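Long-range contacts in envelope polyprotein (Puumala orthohantavirus, PDB 5FXU), which forms, as the Gn glycoprotein ectodomain, part of the antigenic surface of the hantavirus envelope and probably acts with its partner glycoprotein Gc in cell entry: residues 17-22 against 126-131; 195-200 against 317-322; 83-88 against 288-293; 170-175 against 350-355; 41-46 against 138-143. One frame throughout, in Å; residues are numbered along the deposited sequence.

Interaction 1 of 5, residues 17-22 against 126-131; sequences QGLVIG and FLIGPI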
# COMPACT_ATOMS: atom_id res chain seq x y z
N GLN A 17 -17.86 -3.52 12.56
CA GLN A 17 -16.45 -3.87 12.26
C GLN A 17 -15.80 -3.15 11.02
O GLN A 17 -14.64 -3.44 10.63
CB GLN A 17 -16.36 -5.42 12.16
CG GLN A 17 -16.65 -6.19 13.45
CD GLN A 17 -15.54 -6.18 14.50
OE1 GLN A 17 -15.21 -5.13 15.06
NE2 GLN A 17 -15.00 -7.36 14.81
N GLY A 18 -16.54 -2.21 10.43
CA GLY A 18 -16.09 -1.49 9.24
C GLY A 18 -15.15 -0.35 9.59
O GLY A 18 -15.16 0.17 10.70
N LEU A 19 -14.31 0.02 8.64
CA LEU A 19 -13.44 1.16 8.80
C LEU A 19 -13.67 2.11 7.65
O LEU A 19 -14.00 1.65 6.55
CB LEU A 19 -11.99 0.70 8.80
CG LEU A 19 -11.55 -0.31 9.86
CD1 LEU A 19 -10.15 -0.76 9.55
CD2 LEU A 19 -11.58 0.31 11.23
N VAL A 20 -13.46 3.40 7.87
CA VAL A 20 -13.35 4.36 6.78
C VAL A 20 -11.89 4.46 6.36
O VAL A 20 -11.01 4.28 7.16
CB VAL A 20 -13.91 5.78 7.10
CG1 VAL A 20 -15.42 5.77 7.14
CG2 VAL A 20 -13.35 6.36 8.39
N ILE A 21 -11.66 4.77 5.10
CA ILE A 21 -10.32 5.01 4.57
C ILE A 21 -10.35 6.15 3.58
O ILE A 21 -11.29 6.27 2.80
CB ILE A 21 -9.75 3.75 3.87
CG1 ILE A 21 -8.33 4.02 3.34
CG2 ILE A 21 -10.69 3.22 2.79
CD1 ILE A 21 -7.59 2.77 2.96
N GLY A 22 -9.31 6.96 3.61
CA GLY A 22 -9.08 7.96 2.56
C GLY A 22 -7.58 8.12 2.31
O GLY A 22 -6.75 7.65 3.08
N PHE A 126 -2.17 8.05 3.88
CA PHE A 126 -3.31 7.17 4.07
C PHE A 126 -3.86 7.37 5.47
O PHE A 126 -3.09 7.39 6.44
CB PHE A 126 -2.88 5.71 3.93
CG PHE A 126 -2.49 5.34 2.53
CD1 PHE A 126 -1.16 5.49 2.09
CD2 PHE A 126 -3.43 4.84 1.63
CE1 PHE A 126 -0.79 5.16 0.78
CE2 PHE A 126 -3.06 4.53 0.32
CZ PHE A 126 -1.74 4.69 -0.10
N LEU A 127 -5.18 7.50 5.59
CA LEU A 127 -5.86 7.60 6.89
C LEU A 127 -6.92 6.55 6.95
O LEU A 127 -7.80 6.49 6.09
CB LEU A 127 -6.47 8.97 7.01
CG LEU A 127 -7.23 9.27 8.29
CD1 LEU A 127 -6.29 9.31 9.47
CD2 LEU A 127 -7.93 10.61 8.14
N ILE A 128 -6.83 5.70 7.97
CA ILE A 128 -7.77 4.59 8.18
C ILE A 128 -8.25 4.67 9.61
O ILE A 128 -7.46 4.85 10.52
CB ILE A 128 -7.07 3.25 8.04
CG1 ILE A 128 -6.47 3.13 6.63
CG2 ILE A 128 -8.03 2.08 8.26
CD1 ILE A 128 -5.46 2.00 6.51
N GLY A 129 -9.54 4.49 9.83
CA GLY A 129 -10.04 4.52 11.18
C GLY A 129 -11.48 4.13 11.37
O GLY A 129 -12.18 3.78 10.44
N PRO A 130 -11.94 4.17 12.62
CA PRO A 130 -13.30 3.67 12.89
C PRO A 130 -14.37 4.57 12.30
O PRO A 130 -14.20 5.80 12.19
CB PRO A 130 -13.39 3.60 14.41
CG PRO A 130 -12.05 4.02 14.92
CD PRO A 130 -11.29 4.70 13.83
N ILE A 131 -15.48 3.95 11.92
CA ILE A 131 -16.59 4.69 11.32
C ILE A 131 -17.18 5.73 12.31
O ILE A 131 -17.72 6.72 11.86
CB ILE A 131 -17.63 3.72 10.73
CG1 ILE A 131 -16.98 2.96 9.56
CG2 ILE A 131 -18.85 4.47 10.19
CD1 ILE A 131 -17.75 1.76 9.03
O HOH W 1 -16.06 1.32 13.04
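Val20 and Gly129 form a hydrogen-bonded pair of an antiparallel strand ladder, and Gly22 pairs with Leu127 in the same way. Four backbone bonds join the strands. Val20 N gives to Gly129 O at 2.9 Å, and Gly129 N returns a bond to Val20 O. Gly22 and Leu127 repeat the exchange, with Leu127 N 3.0 Å from Gly22 O. Between the two pairs, Ile21 faces Ile128 in a non-hydrogen-bonded pair. Here the Ile21 CA lies 3.3 Å from Leu127 O, a CA-H...O contact.

Apolar contacts flank the ladder. Ile21 and Ile128 lie side by side and point the same way, with Ile21 CD1 3.9 Å from Ile128 CG1. Leu19 comes obliquely to the other branch of Ile128, its CD1 3.8 Å from Ile128 CG2. Just past Pro130, Ile131 CD1 reaches back to 3.4 Å from the backbone C of Gly18.

One water closes this end. It donates to Gly18 O and accepts from Ile131 N.

The contact is buried. Strand 107-116 bonds to the other edge of strand 120-130, at Phe126 and Ile128, and strand 237-243 flanks strand 19-30. Phe194 of strand 185-197 packs on Ile21 and Ile128.

Interaction 2 of 5, residues 195-200 against 317-322; sequences LIAKKV and DDPVYI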
# COMPACT_ATOMS: atom_id res chain seq x y z
N LEU A 195 0.96 -4.04 2.99
CA LEU A 195 1.75 -5.23 3.21
C LEU A 195 2.11 -5.39 4.67
O LEU A 195 2.72 -4.49 5.26
CB LEU A 195 3.04 -5.16 2.38
CG LEU A 195 3.92 -6.39 2.48
CD1 LEU A 195 3.27 -7.57 1.81
CD2 LEU A 195 5.23 -6.12 1.79
N ILE A 196 1.81 -6.55 5.22
CA ILE A 196 2.06 -6.85 6.64
C ILE A 196 3.05 -8.01 6.72
O ILE A 196 2.79 -9.08 6.14
CB ILE A 196 0.76 -7.28 7.33
CG1 ILE A 196 -0.41 -6.30 7.08
CG2 ILE A 196 0.98 -7.52 8.81
CD1 ILE A 196 -0.15 -4.88 7.49
N ALA A 197 4.15 -7.83 7.43
CA ALA A 197 5.09 -8.91 7.71
C ALA A 197 4.62 -9.76 8.89
O ALA A 197 4.37 -9.24 9.99
CB ALA A 197 6.45 -8.35 8.03
N LYS A 198 4.49 -11.06 8.65
CA LYS A 198 4.00 -11.99 9.64
C LYS A 198 4.55 -13.40 9.36
O LYS A 198 4.22 -14.04 8.37
CB LYS A 198 2.46 -11.99 9.64
CG LYS A 198 1.80 -12.95 10.63
CD LYS A 198 2.12 -12.56 12.07
CE LYS A 198 1.42 -13.44 13.11
NZ LYS A 198 1.84 -14.87 13.20
N LYS A 199 5.38 -13.87 10.29
CA LYS A 199 6.03 -15.17 10.21
C LYS A 199 5.23 -16.24 10.98
O LYS A 199 4.53 -15.91 11.94
CB LYS A 199 7.42 -15.03 10.83
CG LYS A 199 8.54 -15.45 9.93
CD LYS A 199 9.90 -15.07 10.49
CE LYS A 199 10.89 -16.18 10.25
NZ LYS A 199 12.24 -15.74 10.66
N VAL A 200 5.29 -17.50 10.52
CA VAL A 200 4.93 -18.67 11.35
C VAL A 200 6.17 -19.56 11.46
O VAL A 200 7.11 -19.43 10.67
CB VAL A 200 3.70 -19.49 10.84
CG1 VAL A 200 2.41 -18.71 11.01
CG2 VAL A 200 3.85 -19.93 9.39
N ASP A 317 12.70 -14.50 4.22
CA ASP A 317 11.70 -14.70 5.28
C ASP A 317 11.55 -13.47 6.16
O ASP A 317 10.45 -12.94 6.35
CB ASP A 317 12.07 -15.89 6.18
CG ASP A 317 11.77 -17.25 5.54
OD1 ASP A 317 12.60 -17.69 4.69
OD2 ASP A 317 10.74 -17.89 5.88
N ASP A 318 12.69 -13.04 6.70
CA ASP A 318 12.80 -11.79 7.45
C ASP A 318 12.80 -10.67 6.43
O ASP A 318 13.66 -10.66 5.55
CB ASP A 318 14.12 -11.74 8.22
CG ASP A 318 14.23 -12.83 9.27
OD1 ASP A 318 13.19 -13.20 9.89
OD2 ASP A 318 15.37 -13.30 9.48
N PRO A 319 11.85 -9.72 6.56
CA PRO A 319 11.71 -8.67 5.55
C PRO A 319 12.94 -7.76 5.39
O PRO A 319 13.51 -7.28 6.38
CB PRO A 319 10.50 -7.86 6.04
CG PRO A 319 10.41 -8.14 7.51
CD PRO A 319 10.96 -9.51 7.72
N VAL A 320 13.37 -7.58 4.14
CA VAL A 320 14.36 -6.57 3.80
C VAL A 320 13.62 -5.47 3.07
O VAL A 320 13.20 -5.67 1.93
CB VAL A 320 15.46 -7.16 2.90
CG1 VAL A 320 16.41 -6.06 2.44
CG2 VAL A 320 16.22 -8.22 3.66
N TYR A 321 13.44 -4.34 3.74
CA TYR A 321 12.67 -3.24 3.20
C TYR A 321 13.55 -2.36 2.32
O TYR A 321 14.68 -2.07 2.67
CB TYR A 321 12.03 -2.40 4.32
CG TYR A 321 10.94 -3.10 5.08
CD1 TYR A 321 9.66 -3.12 4.60
CD2 TYR A 321 11.21 -3.74 6.30
CE1 TYR A 321 8.64 -3.75 5.30
CE2 TYR A 321 10.20 -4.39 7.02
CZ TYR A 321 8.91 -4.39 6.50
OH TYR A 321 7.88 -5.04 7.15
N ILE A 322 13.00 -1.93 1.20
CA ILE A 322 13.74 -1.17 0.21
C ILE A 322 13.03 0.12 -0.12
O ILE A 322 11.84 0.15 -0.26
CB ILE A 322 13.93 -1.99 -1.09
CG1 ILE A 322 14.88 -3.13 -0.80
CG2 ILE A 322 14.57 -1.16 -2.20
CD1 ILE A 322 14.30 -4.43 -1.22
O HOH W 2 5.31 -4.14 6.71
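Ala197 ends strand 185-197, and its methyl group meets Pro319 and Tyr321. This is a surface contact in the beta-rich Gn head. It joins the end of that strand to the loop that leads into strand 321-323. The two segments do not pair as strands. They meet through side chains and one water.

Leu195 takes part through its backbone. Its carbonyl O accepts a hydrogen bond from a water, and that water also lies 2.8 Å from Tyr321 OH, so it bridges the two segments. Leu343 of strand 340-354 touches the side chains of both Leu195 and Tyr321.

Ala197 comes next. Its CB points toward the other segment and lies 3.7 Å from Tyr321 OH. Pro319 CG is 4.0 Å from the same Ala197 CB. The methyl group therefore touches both the proline ring and the phenol oxygen. Val312 of strand 310-313 touches the side chains of Pro319 and Tyr321.

The CB of Lys198 points away from the loop. Its NZ bonds to the backbone O of Lys199, 3.1 Å away.

Lys199 carries the charged part. Its chain is bent at chi3 (140°) and crosses Asp318. The CE also lies 4.2 Å from Asp317 CB. Asp317 OD2 makes a salt bridge with Lys207 and a hydrogen bond with Gln227. The salt bridge across the contact runs from Lys199 NZ to Asp318 OD1 at 2.8 Å, with the ammonium on the syn side of that oxygen and 30° out of the carboxylate plane.

Interaction 3 of 5, residues 83-88 against 288-293; sequences SSEINL and PSTESS
Glu85 turns its carboxylate end-on to Ser289, and each oxygen takes one bond from Ser289. Ser289 OG donates to Glu85 OE1 at 2.6 Å. Ser289 N donates to Glu85 OE2 at 3.0 Å, and this bond is nearly straight, with 171° at the hydrogen. Both donors come from the syn side, and both stand a little over 20° out of the carboxylate plane. The glutamate chain folds at chi2 (65°), which brings the acid back toward the serine. With chi1 at 66°, Ser289 OG stands between its backbone N and carbonyl carbon, which puts the hydroxyl close enough to its own amide for both to reach one carboxylate.

Ser289 lies in a type I beta turn from Pro288 to Glu291, closed by a bond from Glu291 N to Pro288 O. A cis peptide bond precedes Pro288. The turn belongs to the loop between strands 278-285 and 296-302, and Glu85 fastens it to strand 79-89. Thr58 on the adjoining strand 54-64 gives Glu85 OE2 a second partner, so two bonds grip this oxygen.

Pro288 packs beside the same oxygen, its CB 3.5 Å from Glu85 OE2. Ser83 O approaches Ser289 CB at 3.3 Å. Ser83 OG touches this CB too, but its hydrogen bond goes to Lys286 O.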
# COMPACT_ATOMS: atom_id res chain seq x y z
N SER A 83 23.91 1.52 -2.41
CA SER A 83 22.95 1.33 -1.35
C SER A 83 23.53 1.48 0.04
O SER A 83 24.71 1.34 0.23
CB SER A 83 22.23 -0.03 -1.50
OG SER A 83 23.12 -1.09 -1.76
N SER A 84 22.65 1.80 1.00
CA SER A 84 22.98 1.88 2.41
C SER A 84 21.75 1.67 3.28
O SER A 84 20.61 1.77 2.81
CB SER A 84 23.61 3.23 2.73
OG SER A 84 22.77 4.30 2.36
N GLU A 85 21.97 1.35 4.56
CA GLU A 85 20.88 1.15 5.51
C GLU A 85 20.61 2.43 6.27
O GLU A 85 21.52 3.05 6.80
CB GLU A 85 21.19 -0.01 6.46
CG GLU A 85 20.84 -1.36 5.85
CD GLU A 85 21.71 -1.68 4.64
OE1 GLU A 85 22.92 -1.89 4.83
OE2 GLU A 85 21.18 -1.75 3.50
N ILE A 86 19.34 2.84 6.28
CA ILE A 86 18.90 4.06 6.96
C ILE A 86 17.61 3.76 7.67
O ILE A 86 17.01 2.72 7.43
CB ILE A 86 18.62 5.19 5.98
CG1 ILE A 86 17.54 4.78 4.98
CG2 ILE A 86 19.89 5.56 5.26
CD1 ILE A 86 17.03 5.94 4.16
N ASN A 87 17.22 4.67 8.55
CA ASN A 87 15.97 4.55 9.30
C ASN A 87 15.02 5.59 8.79
O ASN A 87 15.39 6.73 8.66
CB ASN A 87 16.20 4.73 10.80
CG ASN A 87 16.83 3.51 11.43
OD1 ASN A 87 16.18 2.47 11.59
ND2 ASN A 87 18.09 3.60 11.77
N LEU A 88 13.81 5.17 8.45
CA LEU A 88 12.75 6.09 8.06
C LEU A 88 11.71 6.06 9.18
O LEU A 88 11.73 5.15 10.00
CB LEU A 88 12.14 5.66 6.72
CG LEU A 88 13.10 5.73 5.51
CD1 LEU A 88 12.44 5.17 4.25
CD2 LEU A 88 13.57 7.15 5.24
N PRO A 288 20.39 -6.23 1.68
CA PRO A 288 20.97 -4.99 2.22
C PRO A 288 22.34 -4.69 1.59
O PRO A 288 22.88 -5.54 0.88
CB PRO A 288 21.06 -5.26 3.73
CG PRO A 288 21.04 -6.73 3.87
CD PRO A 288 20.20 -7.25 2.72
N SER A 289 22.86 -3.50 1.82
CA SER A 289 24.12 -3.06 1.21
C SER A 289 25.32 -3.92 1.60
O SER A 289 26.31 -3.94 0.87
CB SER A 289 24.42 -1.61 1.58
OG SER A 289 24.67 -1.47 2.96
N THR A 290 25.21 -4.61 2.74
CA THR A 290 26.23 -5.55 3.20
C THR A 290 26.31 -6.86 2.41
O THR A 290 27.23 -7.62 2.63
CB THR A 290 25.99 -5.91 4.67
OG1 THR A 290 24.65 -6.38 4.81
CG2 THR A 290 26.21 -4.70 5.55
N GLU A 291 25.37 -7.14 1.51
CA GLU A 291 25.47 -8.32 0.63
C GLU A 291 26.66 -8.19 -0.35
O GLU A 291 26.97 -7.11 -0.84
CB GLU A 291 24.18 -8.53 -0.18
CG GLU A 291 22.95 -8.84 0.66
CD GLU A 291 22.86 -10.28 1.12
OE1 GLU A 291 23.31 -11.18 0.38
OE2 GLU A 291 22.31 -10.52 2.22
N SER A 292 27.31 -9.31 -0.62
CA SER A 292 28.48 -9.29 -1.48
C SER A 292 28.09 -9.26 -2.97
O SER A 292 28.86 -8.77 -3.79
CB SER A 292 29.38 -10.49 -1.17
OG SER A 292 28.61 -11.67 -1.17
N SER A 293 26.93 -9.82 -3.30
CA SER A 293 26.40 -9.82 -4.65
C SER A 293 25.03 -9.18 -4.70
O SER A 293 24.38 -8.99 -3.66
CB SER A 293 26.31 -11.24 -5.18
OG SER A 293 27.63 -11.74 -5.30

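Interaction 4 of 5, residues 170-175 against 350-355; sequences NPVHTM and PLPGEI
Asn170 and Glu354 form the hydrogen-bonded pair of a short antiparallel ladder between the end of strand 167-171 and the end of strand 340-354. Asn170 N donates to Glu354 O at 3.1 Å. Glu354 N returns the bond to Asn170 O at 3.0 Å. The side chains of the pair leave on the same face of the sheet, but the Glu354 carboxylate extends off from segment 170-175.

Pro171 faces Gly353 in a non-hydrogen-bonded pair, where the two CA atoms come to 4.0 Å. Gly353 has no side chain, and its CA makes a CA-H...O contact with Asn170 O at 3.4 Å.

Strand 340-354 has strand 185-197 on its other side in this part of the Gn head, through backbone bonds from Leu351 and Gly353. Tyr249 of helix 249-260 touches Val172, Leu351 and Pro352.

Past the ladder, Val172 N donates to Pro352 O at 3.0 Å. The Val172 side chain crosses the Pro352 ring at about a right angle. With CG1 anti to the carbonyl carbon (chi1 -68°), Val172 CG2 lies between the backbone N and that carbon. This brings both Val172 methyls to 3.6 Å from Pro352 O, while CG2 also meets Pro352 CG at 3.8 Å.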
# COMPACT_ATOMS: atom_id res chain seq x y z
N ASN A 170 -24.46 -1.01 -3.67
CA ASN A 170 -24.39 -1.93 -2.52
C ASN A 170 -23.94 -3.34 -2.95
O ASN A 170 -24.65 -4.01 -3.70
CB ASN A 170 -25.77 -2.04 -1.86
CG ASN A 170 -25.72 -2.62 -0.46
OD1 ASN A 170 -26.27 -3.69 -0.19
ND2 ASN A 170 -25.04 -1.92 0.44
N PRO A 171 -22.76 -3.82 -2.48
CA PRO A 171 -22.27 -5.12 -2.98
C PRO A 171 -23.02 -6.31 -2.37
O PRO A 171 -23.69 -6.13 -1.37
CB PRO A 171 -20.81 -5.13 -2.53
CG PRO A 171 -20.79 -4.28 -1.32
CD PRO A 171 -21.77 -3.18 -1.59
N VAL A 172 -22.91 -7.48 -3.00
CA VAL A 172 -23.46 -8.74 -2.43
C VAL A 172 -22.87 -9.00 -1.04
O VAL A 172 -21.72 -8.65 -0.79
CB VAL A 172 -23.25 -10.01 -3.34
CG1 VAL A 172 -24.07 -9.91 -4.62
CG2 VAL A 172 -21.78 -10.28 -3.65
N HIS A 173 -23.70 -9.52 -0.13
CA HIS A 173 -23.36 -9.77 1.28
C HIS A 173 -23.32 -11.25 1.72
O HIS A 173 -22.64 -11.56 2.70
CB HIS A 173 -24.34 -8.96 2.18
CG HIS A 173 -25.74 -9.50 2.21
ND1 HIS A 173 -26.73 -9.03 1.37
CD2 HIS A 173 -26.32 -10.44 2.98
CE1 HIS A 173 -27.86 -9.68 1.61
NE2 HIS A 173 -27.64 -10.54 2.59
N THR A 174 -24.05 -12.14 1.03
CA THR A 174 -24.18 -13.56 1.43
C THR A 174 -22.89 -14.37 1.22
O THR A 174 -22.08 -14.11 0.31
CB THR A 174 -25.38 -14.31 0.79
OG1 THR A 174 -25.28 -14.32 -0.64
CG2 THR A 174 -26.71 -13.69 1.23
N MET A 175 -22.72 -15.36 2.09
CA MET A 175 -21.55 -16.25 2.07
C MET A 175 -21.65 -17.33 0.98
O MET A 175 -20.61 -17.81 0.50
CB MET A 175 -21.42 -16.91 3.46
CG MET A 175 -20.19 -17.78 3.69
SD MET A 175 -19.82 -18.03 5.44
CE MET A 175 -18.12 -18.64 5.40
N PRO A 350 -13.94 -5.42 -10.01
CA PRO A 350 -15.38 -5.44 -10.22
C PRO A 350 -16.10 -6.18 -9.10
O PRO A 350 -15.67 -7.27 -8.72
CB PRO A 350 -15.52 -6.17 -11.54
CG PRO A 350 -14.37 -7.11 -11.58
CD PRO A 350 -13.25 -6.39 -10.89
N LEU A 351 -17.15 -5.60 -8.54
CA LEU A 351 -17.98 -6.27 -7.55
C LEU A 351 -19.40 -6.47 -8.06
O LEU A 351 -19.99 -5.56 -8.63
CB LEU A 351 -18.07 -5.47 -6.26
CG LEU A 351 -16.81 -5.32 -5.41
CD1 LEU A 351 -16.95 -4.35 -4.25
CD2 LEU A 351 -16.38 -6.67 -4.88
N PRO A 352 -19.97 -7.66 -7.81
CA PRO A 352 -21.37 -7.88 -8.08
C PRO A 352 -22.21 -7.33 -6.93
O PRO A 352 -21.81 -7.39 -5.77
CB PRO A 352 -21.47 -9.40 -8.15
CG PRO A 352 -20.45 -9.87 -7.19
CD PRO A 352 -19.34 -8.86 -7.22
N GLY A 353 -23.37 -6.77 -7.27
CA GLY A 353 -24.29 -6.19 -6.29
C GLY A 353 -25.51 -5.55 -6.92
O GLY A 353 -25.96 -6.00 -7.98
N GLU A 354 -26.02 -4.48 -6.30
CA GLU A 354 -27.22 -3.79 -6.76
C GLU A 354 -27.03 -2.27 -6.76
O GLU A 354 -26.63 -1.70 -5.75
CB GLU A 354 -28.40 -4.19 -5.89
CG GLU A 354 -28.71 -5.69 -5.88
CD GLU A 354 -30.18 -6.01 -5.60
OE1 GLU A 354 -31.01 -5.56 -6.41
OE2 GLU A 354 -30.50 -6.73 -4.61
N ILE A 355 -27.30 -1.63 -7.89
CA ILE A 355 -27.14 -0.16 -8.06
C ILE A 355 -28.18 0.74 -7.35
O ILE A 355 -27.84 1.86 -6.95
CB ILE A 355 -26.98 0.18 -9.57
CG1 ILE A 355 -25.52 -0.07 -10.00
CG2 ILE A 355 -27.39 1.61 -9.90
CD1 ILE A 355 -25.25 0.04 -11.48

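Interaction 5 of 5, residues 41-46 against 138-143; sequences SSCNFD and KSCLLG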
# COMPACT_ATOMS: atom_id res chain seq x y z
N SER A 41 -0.95 15.57 13.84
CA SER A 41 -2.41 15.57 13.77
C SER A 41 -3.00 16.51 14.80
O SER A 41 -2.58 16.52 15.94
CB SER A 41 -2.97 14.17 14.02
OG SER A 41 -4.39 14.18 13.93
N SER A 42 -3.98 17.30 14.37
CA SER A 42 -4.84 18.04 15.27
C SER A 42 -6.22 17.36 15.41
O SER A 42 -7.13 17.94 15.98
CB SER A 42 -5.01 19.48 14.76
OG SER A 42 -6.15 19.57 13.91
N CYS A 43 -6.38 16.15 14.90
CA CYS A 43 -7.70 15.53 14.82
C CYS A 43 -8.09 14.89 16.14
O CYS A 43 -7.23 14.47 16.91
CB CYS A 43 -7.72 14.47 13.71
SG CYS A 43 -7.41 15.07 12.02
N ASN A 44 -9.40 14.83 16.40
CA ASN A 44 -9.95 14.24 17.65
C ASN A 44 -10.17 12.74 17.46
O ASN A 44 -11.31 12.25 17.47
CB ASN A 44 -11.24 14.95 18.11
CG ASN A 44 -12.32 15.02 17.03
OD1 ASN A 44 -12.03 15.11 15.83
ND2 ASN A 44 -13.58 14.98 17.46
N PHE A 45 -9.06 12.04 17.26
CA PHE A 45 -9.07 10.59 17.19
C PHE A 45 -7.81 10.00 17.84
O PHE A 45 -6.86 10.72 18.16
CB PHE A 45 -9.34 10.06 15.75
CG PHE A 45 -8.44 10.61 14.64
CD1 PHE A 45 -7.05 10.60 14.74
CD2 PHE A 45 -9.02 11.06 13.45
CE1 PHE A 45 -6.27 11.07 13.69
CE2 PHE A 45 -8.24 11.53 12.40
CZ PHE A 45 -6.86 11.53 12.52
N ASP A 46 -7.84 8.68 18.06
CA ASP A 46 -6.81 7.97 18.81
C ASP A 46 -5.77 7.32 17.87
O ASP A 46 -5.91 6.17 17.44
CB ASP A 46 -7.50 6.94 19.70
CG ASP A 46 -6.55 6.27 20.66
OD1 ASP A 46 -5.37 6.67 20.71
OD2 ASP A 46 -6.97 5.32 21.35
N LYS A 138 -16.14 16.65 11.56
CA LYS A 138 -16.47 17.20 10.23
C LYS A 138 -15.19 17.49 9.42
O LYS A 138 -15.11 17.17 8.24
CB LYS A 138 -17.30 18.49 10.36
CG LYS A 138 -17.73 19.14 9.04
CD LYS A 138 -18.78 18.32 8.26
CE LYS A 138 -18.97 18.81 6.81
NZ LYS A 138 -18.02 18.19 5.81
N SER A 139 -14.22 18.12 10.05
CA SER A 139 -12.93 18.34 9.43
C SER A 139 -11.85 18.50 10.47
O SER A 139 -12.12 18.89 11.60
CB SER A 139 -12.96 19.57 8.50
OG SER A 139 -13.45 20.72 9.16
N CYS A 140 -10.63 18.20 10.07
CA CYS A 140 -9.48 18.40 10.94
C CYS A 140 -8.22 18.44 10.08
O CYS A 140 -8.31 18.38 8.85
CB CYS A 140 -9.43 17.33 12.03
SG CYS A 140 -9.31 15.64 11.41
N LEU A 141 -7.06 18.62 10.71
CA LEU A 141 -5.82 18.90 10.00
C LEU A 141 -4.74 17.89 10.33
O LEU A 141 -4.54 17.55 11.48
CB LEU A 141 -5.31 20.29 10.35
CG LEU A 141 -6.13 21.48 9.81
CD1 LEU A 141 -5.53 22.79 10.30
CD2 LEU A 141 -6.20 21.49 8.30
N LEU A 142 -4.04 17.46 9.29
CA LEU A 142 -2.79 16.76 9.43
C LEU A 142 -1.71 17.64 8.82
O LEU A 142 -1.94 18.43 7.89
CB LEU A 142 -2.83 15.40 8.71
CG LEU A 142 -3.98 14.43 9.01
CD1 LEU A 142 -3.95 13.24 8.06
CD2 LEU A 142 -3.90 13.93 10.44
N GLY A 143 -0.51 17.50 9.35
CA GLY A 143 0.65 18.13 8.77
C GLY A 143 1.69 17.09 8.43
O GLY A 143 1.87 16.10 9.16
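Cys43 and Cys140 reach each other through different first torsions. In Cys43 the sulfur is anti to the carbonyl carbon (chi1 -62°). In Cys140 it stands between the backbone N and the carbonyl carbon (chi1 60°). The sulfurs join at 2.1 Å, with a torsion of 86° about the Cys43 SG to Cys140 SG bond.

Phe45 lies beside this disulfide. Cys43 CB sits over one ring face, offset toward the rim. Cys140 SG is oblique to the ring, 5.3 Å from its centroid, in a sulfur-aromatic contact. Leu142 CD2 approaches the ring edge at 4.3 Å from Phe45 CZ. The same methyl is 3.5 Å from Ser41 OG.

The disulfide fixes the loop after strand 39-41 to strand 139-144, the neighbouring strand of a small mixed sheet. Ser41 and Leu142 form the antiparallel bridge there. Ser42 N donates to Leu141 O at 3.0 Å, in a nearly straight bond. Leu141 N gives a weak bond back to Ser42 OG.

Ser41 OG accepts from Cys43 N at 3.0 Å, an ST turn that holds the chain just before the disulfide. Strand 147-155 lies on the other side of strand 139-144, and its Tyr153 touches Phe45.

How the interactions relate
All five contacts lie in the Gn head. Interactions 1 and 5 touch, with centres about 14 Å apart: Leu127 CD1 packs on Phe45 CZ at 3.8 Å. So the 17-22 and 126-131 ladder backs onto the disulfide-linked loop. Interactions 2 and 3 touch likewise, with centres about 16 Å apart, where Val320 CG1 meets Pro288 CD at 4.0 Å. Interaction 4 stands apart, its nearest atoms about 12 Å from interaction 1. Strands 185-197 and 340-354 are neighbours and connect it to interaction 2. Interactions 3 and 4 are farthest apart, with centres about 46 Å from each other.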